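Local structure of flagellar pocket-related cytoskeletal protein (Trypanosoma brucei, 6SJQ) at residues D81-T84 and D85-L89. The protein belongs to the flagellar pocket collar as BILBO1, its N-terminal ubiquitin-fold domain carrying a long structured loop for protein binding, and may also bind calcium. Sequence-based numbering, arbitrary orientation.
Sequences DQLT and DYCQL
Leu83 lays one methyl, CD2, over both Cys87 and Leu89: CD2 lies 3.7 Å from Cys87 SG and 3.8 Å from Leu89 CD2. The two leucine side chains cross at about a right angle, so they meet through branch ends instead of running alongside each other. In Leu83 the first torsion (chi1 -64°) sets CG beside the backbone N and anti to the carbonyl carbon, and from there CD2 reaches the cysteine sulfur. Pro29 and Leu77 also touch Leu83, while Met66 of strand 63-68 packs on Cys87 and Leu89; Leu83, Cys87 and Leu89 are all buried.

Between Leu83 and Cys87 the chain reverses in a type II beta turn from Thr84 to Cys87, with Tyr86 at its third position in a positive-phi conformation (phi 68°). Cys87 N donates to Thr84 O over 3.0 Å, the bond that closes the turn. In this ubiquitin-fold domain the turn ends the loop after strand 73-76 and leads into strand 87-92, the central strand of the mixed sheet, which runs parallel to strand 6-14.

Thr84 and Asp85 are exposed, and a water bridges Thr84 OG1, at 2.7 Å, and Asp85 O, to which it donates, also at 2.7 Å. Thr84 OG1 additionally lies 3.5 Å from Cys87 CB. Asp85 and Tyr86 direct their side chains away from residues 81-84: Asp85 OD1 accepts from Leu7 N at strand 6-14, and Tyr86 OH is hydrogen-bonded to Glu22 OE1 on strand 17-25.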
loop_
_atom_site.group_PDB
_atom_site.type_symbol
_atom_site.label_atom_id
_atom_site.label_comp_id
_atom_site.label_asym_id
_atom_site.label_seq_id
_atom_site.Cartn_x
_atom_site.Cartn_y
_atom_site.Cartn_z
ATOM N N ASP A 81 -17.096 -5.192 -2.436
ATOM C CA ASP A 81 -17.731 -5.437 -1.142
ATOM C C ASP A 81 -16.873 -6.319 -0.222
ATOM O O ASP A 81 -17.376 -6.984 0.684
ATOM C CB ASP A 81 -19.106 -6.079 -1.358
ATOM C CG ASP A 81 -19.032 -7.345 -2.186
ATOM O OD1 ASP A 81 -17.919 -7.859 -2.417
ATOM O OD2 ASP A 81 -20.091 -7.843 -2.611
ATOM N N GLN A 82 -15.570 -6.323 -0.450
ATOM C CA GLN A 82 -14.643 -7.053 0.417
ATOM C C GLN A 82 -14.057 -6.176 1.529
ATOM O O GLN A 82 -13.893 -6.626 2.669
ATOM C CB GLN A 82 -13.493 -7.653 -0.401
ATOM C CG GLN A 82 -13.835 -8.911 -1.193
ATOM C CD GLN A 82 -12.639 -9.379 -1.983
ATOM O OE1 GLN A 82 -12.422 -8.937 -3.113
ATOM N NE2 GLN A 82 -11.829 -10.255 -1.378
ATOM N N LEU A 83 -13.740 -4.928 1.201
ATOM C CA LEU A 83 -13.115 -4.021 2.182
ATOM C C LEU A 83 -13.985 -3.797 3.422
ATOM O O LEU A 83 -15.207 -3.583 3.323
ATOM C CB LEU A 83 -12.788 -2.666 1.525
ATOM C CG LEU A 83 -11.750 -2.679 0.398
ATOM C CD1 LEU A 83 -11.647 -1.283 -0.235
ATOM C CD2 LEU A 83 -10.372 -3.145 0.897
ATOM N N THR A 84 -13.350 -3.881 4.591
ATOM C CA THR A 84 -13.977 -3.518 5.856
ATOM C C THR A 84 -13.116 -2.480 6.538
ATOM O O THR A 84 -11.923 -2.355 6.240
ATOM C CB THR A 84 -14.169 -4.734 6.788
ATOM O OG1 THR A 84 -12.901 -5.377 7.021
ATOM C CG2 THR A 84 -15.131 -5.726 6.161
ATOM N N ASP A 85 -13.704 -1.723 7.455
ATOM C CA ASP A 85 -12.963 -0.664 8.109
ATOM C C ASP A 85 -11.741 -1.183 8.863
ATOM O O ASP A 85 -11.826 -2.117 9.669
ATOM C CB ASP A 85 -13.843 0.142 9.076
ATOM C CG ASP A 85 -13.084 1.325 9.683
ATOM O OD1 ASP A 85 -12.921 2.351 8.987
ATOM O OD2 ASP A 85 -12.609 1.224 10.838
ATOM N N TYR A 86 -10.611 -0.549 8.573
ATOM C CA TYR A 86 -9.315 -0.802 9.172
ATOM C C TYR A 86 -8.762 -2.156 8.787
ATOM O O TYR A 86 -7.850 -2.661 9.440
ATOM C CB TYR A 86 -9.306 -0.578 10.699
ATOM C CG TYR A 86 -8.022 0.088 11.143
ATOM C CD1 TYR A 86 -7.032 -0.632 11.791
ATOM C CD2 TYR A 86 -7.784 1.426 10.868
ATOM C CE1 TYR A 86 -5.842 -0.028 12.173
ATOM C CE2 TYR A 86 -6.600 2.042 11.253
ATOM C CZ TYR A 86 -5.634 1.310 11.906
ATOM O OH TYR A 86 -4.450 1.918 12.278
ATOM N N CYS A 87 -9.279 -2.727 7.703
ATOM C CA CYS A 87 -8.699 -3.961 7.186
ATOM C C CYS A 87 -7.267 -3.702 6.692
ATOM O O CYS A 87 -6.883 -2.562 6.436
ATOM C CB CYS A 87 -9.578 -4.580 6.103
ATOM S SG CYS A 87 -9.571 -3.746 4.494
ATOM N N GLN A 88 -6.474 -4.777 6.625
ATOM C CA GLN A 88 -5.092 -4.703 6.175
ATOM C C GLN A 88 -4.938 -5.230 4.752
ATOM O O GLN A 88 -5.324 -6.361 4.456
ATOM C CB GLN A 88 -4.195 -5.535 7.099
ATOM C CG GLN A 88 -2.720 -5.471 6.686
ATOM C CD GLN A 88 -2.098 -4.135 7.009
ATOM O OE1 GLN A 88 -2.023 -3.722 8.185
ATOM N NE2 GLN A 88 -1.673 -3.420 5.967
ATOM N N LEU A 89 -4.375 -4.401 3.872
ATOM C CA LEU A 89 -4.051 -4.780 2.494
ATOM C C LEU A 89 -2.535 -4.864 2.293
ATOM O O LEU A 89 -1.760 -4.199 2.982
ATOM C CB LEU A 89 -4.609 -3.741 1.502
ATOM C CG LEU A 89 -6.096 -3.390 1.574
ATOM C CD1 LEU A 89 -6.447 -2.444 0.431
ATOM C CD2 LEU A 89 -6.936 -4.642 1.505
HETATM O O HOH W 1 -11.691 -4.835 9.343
#